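Local coordinates for histidine--tRNA ligase (Thermus thermophilus, PDB 1H4V), which catalyses the ATP-dependent attachment of L-histidine to tRNA(His), releasing AMP and diphosphate, and works as a homodimeric class II aminoacyl-tRNA synthetase, at residues A[395-398]-A[403-406]; A[345-350]-A[407-412]. All blocks are in the same frame, centred on the assembly; numbering follows the deposited sequence.

In the fold
Both contacts lie in the C-terminal anticodon-binding domain, their centres about 45 and 42 Å from the centre of the chain; the catalytic regions are residues 1-171 and 229-320. Contact 1 pairs the last two strands of the domain's five-stranded mixed sheet, 393-398 and 404-408, the latter at one edge. Contact 2 starts where strand 404-408 ends and carries the chain across to helix 338-351, which also meets the second subunit through F345, Y346 and E349. The contact centres are about 13 Å apart, and the two touch directly where L396 CD1 packs on L407 CD2 at 3.6 Å. V394, next to contact 1 in sequence, also packs against L347, R409 and V412 of contact 2.

Contact 1 of 2, residues A[395-398]-A[403-406]; sequences TLKR and EQVR
The hydroxyl OG1 of T395 has two hydrogen-bond partners, NE of R406 on the neighbouring strand and OE1 of E388. T395 and R406 face each other across an antiparallel beta hairpin, strands 393-398 and 404-408, at the edge of the anticodon-binding domain's sheet. The R406 bond is 3.0 Å from NE to OG1 but bent, with 141° at the hydrogen, and OG1 stands 23° out of the guanidinium plane. R406 arrives there because its chain bends at chi2 and chi3, which brings its end nearer to the partner strand, while its NH1 forms a salt bridge with E393. At the centre of the hairpin L396 and V405 form a hydrogen-bonded pair: L396 N reaches V405 O at 2.7 Å in a nearly straight bond, and V405 N returns to L396 O. Nearer the turn, R398 N donates to E403 O at 2.8 Å. The flanking pairs, T395 with R406 and K397 with Q404, are non-hydrogen-bonded and send their side chains to one face. There T395 places CG2 anti to its own N, and this methyl crosses the extended Q404 chain at a slant, T395 CG2 lying 3.6 Å from Q404 CG and 3.4 Å from Q404 NE2. K397 bends at its last torsion, and its ammonium is held by the carbonyl of G402 in the turn. On the opposite face L396 and V405 both pack on Y415 of helix 412-419, and across the strands L396 CB meets V405 CG1 at 3.9 Å.

Contact 2 of 2, residues A[345-350]-A[407-412]; sequences FYLAEA and LSREEV
Segment 345-350, on helix 338-351, and the stretch 407-412 approach without pairing their backbones; the nearest CA atoms, of L347 and R409, are 7.6 Å apart. In this part of the anticodon-binding domain's alpha/beta fold, strand 404-408 ends and the chain turns through 409-411 into helix 412-419. The turn is tied internally by S408 N, which donates to E411 OE1 at 3.2 Å through that oxygen's anti lone pair, and by E411 N, bonded to S408 O.

R409 carries the contact. Its side chain runs extended from CG to NE and brings the guanidinium onto the surface of the helix, where CB of L347 lies above one face of the guanidinium, displaced from its centre, and CB of Y346 lies at the edge. This is van der Waals packing, supplemented by a long, weak ion pair from NH2 to E343 one turn earlier in the helix. L347 also packs on V394 and L333 of the sheet, whereas the Y346 ring leads away, its hydroxyl hydrogen-bonded to H243 of the second subunit. The closest approach between the segments is from R409 NH1 to L347 CB, 3.8 Å.

Contact 1 of 2, residues A[395-398]-A[403-406]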
ATOM      1  N   THR A 395       1.324  33.366  22.785  1.00 26.13           N
ATOM      2  CA  THR A 395       0.053  34.024  22.559  1.00 26.43           C
ATOM      3  C   THR A 395      -0.701  33.119  21.614  1.00 27.46           C
ATOM      4  O   THR A 395      -0.179  32.730  20.571  1.00 27.58           O
ATOM      5  CB  THR A 395       0.239  35.414  21.913  1.00 26.58           C
ATOM      6  OG1 THR A 395       0.839  36.297  22.867  1.00 31.08           O
ATOM      7  CG2 THR A 395      -1.095  35.994  21.470  1.00 21.85           C
ATOM      8  N   LEU A 396      -1.921  32.761  21.992  1.00 27.45           N
ATOM      9  CA  LEU A 396      -2.741  31.897  21.159  1.00 26.77           C
ATOM     10  C   LEU A 396      -4.006  32.627  20.734  1.00 27.18           C
ATOM     11  O   LEU A 396      -4.525  33.473  21.458  1.00 25.61           O
ATOM     12  CB  LEU A 396      -3.110  30.612  21.914  1.00 24.16           C
ATOM     13  CG  LEU A 396      -1.968  29.653  22.288  1.00 24.50           C
ATOM     14  CD1 LEU A 396      -2.533  28.456  23.057  1.00 20.60           C
ATOM     15  CD2 LEU A 396      -1.235  29.194  21.030  1.00 18.55           C
ATOM     16  N   LYS A 397      -4.493  32.302  19.545  1.00 27.47           N
ATOM     17  CA  LYS A 397      -5.697  32.924  19.045  1.00 28.63           C
ATOM     18  C   LYS A 397      -6.557  31.886  18.350  1.00 29.02           C
ATOM     19  O   LYS A 397      -6.172  31.355  17.310  1.00 28.87           O
ATOM     20  CB  LYS A 397      -5.353  34.043  18.061  1.00 28.38           C
ATOM     21  CG  LYS A 397      -6.569  34.811  17.566  1.00 30.34           C
ATOM     22  CD  LYS A 397      -6.185  35.836  16.510  1.00 35.48           C
ATOM     23  CE  LYS A 397      -7.319  36.812  16.256  1.00 37.17           C
ATOM     24  NZ  LYS A 397      -7.659  37.548  17.512  1.00 46.56           N
ATOM     25  N   ARG A 398      -7.713  31.583  18.929  1.00 29.70           N
ATOM     26  CA  ARG A 398      -8.607  30.624  18.310  1.00 31.39           C
ATOM     27  C   ARG A 398      -9.163  31.356  17.095  1.00 31.74           C
ATOM     28  O   ARG A 398      -9.942  32.298  17.225  1.00 30.16           O
ATOM     29  CB  ARG A 398      -9.718  30.218  19.276  1.00 32.46           C
ATOM     30  CG  ARG A 398     -10.608  29.113  18.731  1.00 39.07           C
ATOM     31  CD  ARG A 398     -11.444  28.463  19.826  1.00 46.27           C
ATOM     32  NE  ARG A 398     -12.218  27.334  19.310  1.00 54.47           N
ATOM     33  CZ  ARG A 398     -11.688  26.274  18.706  1.00 56.43           C
ATOM     34  NH1 ARG A 398     -10.376  26.193  18.537  1.00 61.08           N
ATOM     35  NH2 ARG A 398     -12.467  25.300  18.259  1.00 58.76           N
ATOM     36  N   GLU A 403     -10.882  34.657  19.862  1.00 31.06           N
ATOM     37  CA  GLU A 403     -10.400  34.684  21.236  1.00 31.58           C
ATOM     38  C   GLU A 403      -8.869  34.556  21.299  1.00 31.15           C
ATOM     39  O   GLU A 403      -8.300  33.586  20.793  1.00 29.68           O
ATOM     40  CB  GLU A 403     -11.035  33.543  22.041  1.00 32.19           C
ATOM     41  CG  GLU A 403     -10.404  33.376  23.415  1.00 40.77           C
ATOM     42  CD  GLU A 403     -10.861  32.124  24.134  1.00 47.27           C
ATOM     43  OE1 GLU A 403     -10.760  31.022  23.547  1.00 52.77           O
ATOM     44  OE2 GLU A 403     -11.312  32.243  25.292  1.00 50.24           O
ATOM     45  N   GLN A 404      -8.214  35.530  21.930  1.00 28.89           N
ATOM     46  CA  GLN A 404      -6.763  35.526  22.054  1.00 27.21           C
ATOM     47  C   GLN A 404      -6.323  35.473  23.508  1.00 27.93           C
ATOM     48  O   GLN A 404      -6.771  36.267  24.334  1.00 29.09           O
ATOM     49  CB  GLN A 404      -6.168  36.764  21.384  1.00 25.74           C
ATOM     50  CG  GLN A 404      -4.650  36.756  21.343  1.00 28.34           C
ATOM     51  CD  GLN A 404      -4.068  37.984  20.673  1.00 25.26           C
ATOM     52  OE1 GLN A 404      -4.416  38.312  19.541  1.00 30.33           O
ATOM     53  NE2 GLN A 404      -3.177  38.670  21.370  1.00 21.50           N
ATOM     54  N   VAL A 405      -5.431  34.539  23.815  1.00 27.81           N
ATOM     55  CA  VAL A 405      -4.950  34.368  25.178  1.00 27.72           C
ATOM     56  C   VAL A 405      -3.426  34.290  25.272  1.00 28.05           C
ATOM     57  O   VAL A 405      -2.747  33.894  24.324  1.00 29.07           O
ATOM     58  CB  VAL A 405      -5.536  33.092  25.794  1.00 28.85           C
ATOM     59  CG1 VAL A 405      -5.029  31.873  25.019  1.00 27.23           C
ATOM     60  CG2 VAL A 405      -5.155  32.999  27.265  1.00 26.51           C
ATOM     61  N   ARG A 406      -2.902  34.671  26.431  1.00 26.66           N
ATOM     62  CA  ARG A 406      -1.469  34.642  26.679  1.00 27.12           C
ATOM     63  C   ARG A 406      -1.216  33.624  27.786  1.00 26.15           C
ATOM     64  O   ARG A 406      -1.657  33.803  28.910  1.00 26.02           O
ATOM     65  CB  ARG A 406      -0.983  36.028  27.116  1.00 27.37           C
ATOM     66  CG  ARG A 406       0.467  36.077  27.549  1.00 32.31           C
ATOM     67  CD  ARG A 406       1.398  35.788  26.391  1.00 38.42           C
ATOM     68  NE  ARG A 406       1.724  36.991  25.623  1.00 44.33           N
ATOM     69  CZ  ARG A 406       2.657  37.877  25.968  1.00 44.42           C
ATOM     70  NH1 ARG A 406       3.375  37.709  27.073  1.00 40.70           N
ATOM     71  NH2 ARG A 406       2.879  38.935  25.198  1.00 46.11           N
TER

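Contact 2 of 2, residues A[345-350]-A[407-412]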
ATOM      1  N   PHE A 345       9.850  26.042  16.649  1.00 17.04           N
ATOM      2  CA  PHE A 345      10.127  24.653  16.342  1.00 16.89           C
ATOM      3  C   PHE A 345      10.125  23.841  17.629  1.00 16.84           C
ATOM      4  O   PHE A 345       9.523  22.775  17.686  1.00 19.38           O
ATOM      5  CB  PHE A 345      11.482  24.559  15.625  1.00 19.71           C
ATOM      6  CG  PHE A 345      12.073  23.174  15.588  1.00 20.34           C
ATOM      7  CD1 PHE A 345      11.349  22.094  15.076  1.00 22.68           C
ATOM      8  CD2 PHE A 345      13.382  22.959  16.006  1.00 19.93           C
ATOM      9  CE1 PHE A 345      11.924  20.826  14.976  1.00 18.21           C
ATOM     10  CE2 PHE A 345      13.969  21.687  15.908  1.00 21.30           C
ATOM     11  CZ  PHE A 345      13.240  20.623  15.392  1.00 19.29           C
ATOM     12  N   TYR A 346      10.771  24.355  18.671  1.00 17.09           N
ATOM     13  CA  TYR A 346      10.838  23.642  19.955  1.00 19.57           C
ATOM     14  C   TYR A 346       9.459  23.459  20.554  1.00 21.55           C
ATOM     15  O   TYR A 346       9.159  22.409  21.113  1.00 23.02           O
ATOM     16  CB  TYR A 346      11.706  24.400  20.955  1.00 15.58           C
ATOM     17  CG  TYR A 346      13.116  24.635  20.475  1.00 21.94           C
ATOM     18  CD1 TYR A 346      13.844  25.733  20.916  1.00 21.47           C
ATOM     19  CD2 TYR A 346      13.723  23.760  19.576  1.00 17.25           C
ATOM     20  CE1 TYR A 346      15.139  25.958  20.471  1.00 21.31           C
ATOM     21  CE2 TYR A 346      15.017  23.975  19.129  1.00 21.92           C
ATOM     22  CZ  TYR A 346      15.722  25.077  19.580  1.00 23.89           C
ATOM     23  OH  TYR A 346      17.012  25.301  19.143  1.00 27.72           O
ATOM     24  N   LEU A 347       8.623  24.487  20.439  1.00 22.34           N
ATOM     25  CA  LEU A 347       7.269  24.427  20.971  1.00 21.63           C
ATOM     26  C   LEU A 347       6.421  23.437  20.172  1.00 21.26           C
ATOM     27  O   LEU A 347       5.729  22.606  20.749  1.00 21.71           O
ATOM     28  CB  LEU A 347       6.619  25.819  20.946  1.00 18.74           C
ATOM     29  CG  LEU A 347       5.140  25.864  21.350  1.00 16.92           C
ATOM     30  CD1 LEU A 347       4.961  25.246  22.725  1.00 10.93           C
ATOM     31  CD2 LEU A 347       4.650  27.315  21.340  1.00 21.74           C
ATOM     32  N   ALA A 348       6.471  23.525  18.845  1.00 21.36           N
ATOM     33  CA  ALA A 348       5.701  22.606  18.014  1.00 20.91           C
ATOM     34  C   ALA A 348       6.122  21.154  18.304  1.00 20.35           C
ATOM     35  O   ALA A 348       5.277  20.264  18.407  1.00 20.04           O
ATOM     36  CB  ALA A 348       5.904  22.933  16.538  1.00 17.97           C
ATOM     37  N   GLU A 349       7.421  20.914  18.441  1.00 19.77           N
ATOM     38  CA  GLU A 349       7.891  19.567  18.729  1.00 23.86           C
ATOM     39  C   GLU A 349       7.387  19.065  20.080  1.00 25.76           C
ATOM     40  O   GLU A 349       7.161  17.871  20.259  1.00 28.92           O
ATOM     41  CB  GLU A 349       9.418  19.503  18.687  1.00 25.99           C
ATOM     42  CG  GLU A 349       9.969  18.822  17.435  1.00 31.78           C
ATOM     43  CD  GLU A 349       9.447  17.398  17.268  1.00 41.15           C
ATOM     44  OE1 GLU A 349       9.607  16.588  18.212  1.00 44.78           O
ATOM     45  OE2 GLU A 349       8.878  17.083  16.195  1.00 44.57           O
ATOM     46  N   ALA A 350       7.194  19.981  21.023  1.00 25.56           N
ATOM     47  CA  ALA A 350       6.707  19.625  22.353  1.00 24.98           C
ATOM     48  C   ALA A 350       5.225  19.263  22.326  1.00 25.20           C
ATOM     49  O   ALA A 350       4.722  18.602  23.234  1.00 26.52           O
ATOM     50  CB  ALA A 350       6.934  20.791  23.321  1.00 26.53           C
ATOM     51  N   LEU A 407      -0.510  32.551  27.468  1.00 27.06           N
ATOM     52  CA  LEU A 407      -0.234  31.532  28.468  1.00 28.37           C
ATOM     53  C   LEU A 407       1.221  31.081  28.444  1.00 27.85           C
ATOM     54  O   LEU A 407       1.941  31.335  27.476  1.00 27.04           O
ATOM     55  CB  LEU A 407      -1.172  30.331  28.262  1.00 33.49           C
ATOM     56  CG  LEU A 407      -1.187  29.623  26.904  1.00 33.96           C
ATOM     57  CD1 LEU A 407      -2.251  28.539  26.909  1.00 36.45           C
ATOM     58  CD2 LEU A 407      -1.490  30.611  25.798  1.00 40.83           C
ATOM     59  N   SER A 408       1.653  30.438  29.524  1.00 27.58           N
ATOM     60  CA  SER A 408       3.023  29.938  29.621  1.00 29.51           C
ATOM     61  C   SER A 408       3.169  28.674  28.770  1.00 29.90           C
ATOM     62  O   SER A 408       2.183  27.999  28.472  1.00 29.88           O
ATOM     63  CB  SER A 408       3.371  29.620  31.076  1.00 30.25           C
ATOM     64  OG  SER A 408       2.510  28.619  31.597  1.00 30.23           O
ATOM     65  N   ARG A 409       4.398  28.350  28.384  1.00 31.49           N
ATOM     66  CA  ARG A 409       4.636  27.173  27.561  1.00 34.07           C
ATOM     67  C   ARG A 409       4.194  25.860  28.196  1.00 34.11           C
ATOM     68  O   ARG A 409       3.762  24.955  27.495  1.00 35.06           O
ATOM     69  CB  ARG A 409       6.109  27.079  27.172  1.00 35.08           C
ATOM     70  CG  ARG A 409       6.528  28.101  26.148  1.00 41.41           C
ATOM     71  CD  ARG A 409       7.694  27.581  25.337  1.00 48.20           C
ATOM     72  NE  ARG A 409       8.115  28.523  24.305  1.00 49.78           N
ATOM     73  CZ  ARG A 409       8.958  28.223  23.323  1.00 50.88           C
ATOM     74  NH1 ARG A 409       9.470  27.001  23.230  1.00 45.42           N
ATOM     75  NH2 ARG A 409       9.296  29.151  22.437  1.00 55.80           N
ATOM     76  N   GLU A 410       4.293  25.756  29.515  1.00 34.38           N
ATOM     77  CA  GLU A 410       3.896  24.531  30.197  1.00 36.90           C
ATOM     78  C   GLU A 410       2.393  24.286  30.104  1.00 36.98           C
ATOM     79  O   GLU A 410       1.940  23.145  30.187  1.00 38.92           O
ATOM     80  CB  GLU A 410       4.289  24.583  31.677  1.00 40.08           C
ATOM     81  CG  GLU A 410       5.773  24.775  31.959  1.00 49.99           C
ATOM     82  CD  GLU A 410       6.276  26.158  31.568  1.00 57.50           C
ATOM     83  OE1 GLU A 410       5.613  27.160  31.925  1.00 59.57           O
ATOM     84  OE2 GLU A 410       7.340  26.244  30.912  1.00 60.44           O
ATOM     85  N   GLU A 411       1.625  25.358  29.922  1.00 35.95           N
ATOM     86  CA  GLU A 411       0.164  25.271  29.864  1.00 33.69           C
ATOM     87  C   GLU A 411      -0.419  25.092  28.472  1.00 31.08           C
ATOM     88  O   GLU A 411      -1.597  24.770  28.336  1.00 32.10           O
ATOM     89  CB  GLU A 411      -0.468  26.530  30.484  1.00 35.16           C
ATOM     90  CG  GLU A 411      -0.038  26.833  31.907  1.00 41.20           C
ATOM     91  CD  GLU A 411      -0.576  28.168  32.409  1.00 49.87           C
ATOM     92  OE1 GLU A 411      -0.328  29.206  31.751  1.00 51.10           O
ATOM     93  OE2 GLU A 411      -1.242  28.179  33.466  1.00 52.99           O
ATOM     94  N   VAL A 412       0.384  25.310  27.439  1.00 28.16           N
ATOM     95  CA  VAL A 412      -0.114  25.189  26.079  1.00 26.72           C
ATOM     96  C   VAL A 412      -0.698  23.823  25.706  1.00 27.07           C
ATOM     97  O   VAL A 412      -1.800  23.745  25.158  1.00 27.11           O
ATOM     98  CB  VAL A 412       0.971  25.580  25.064  1.00 26.95           C
ATOM     99  CG1 VAL A 412       0.475  25.354  23.643  1.00 24.24           C
ATOM    100  CG2 VAL A 412       1.325  27.038  25.253  1.00 28.13           C
TER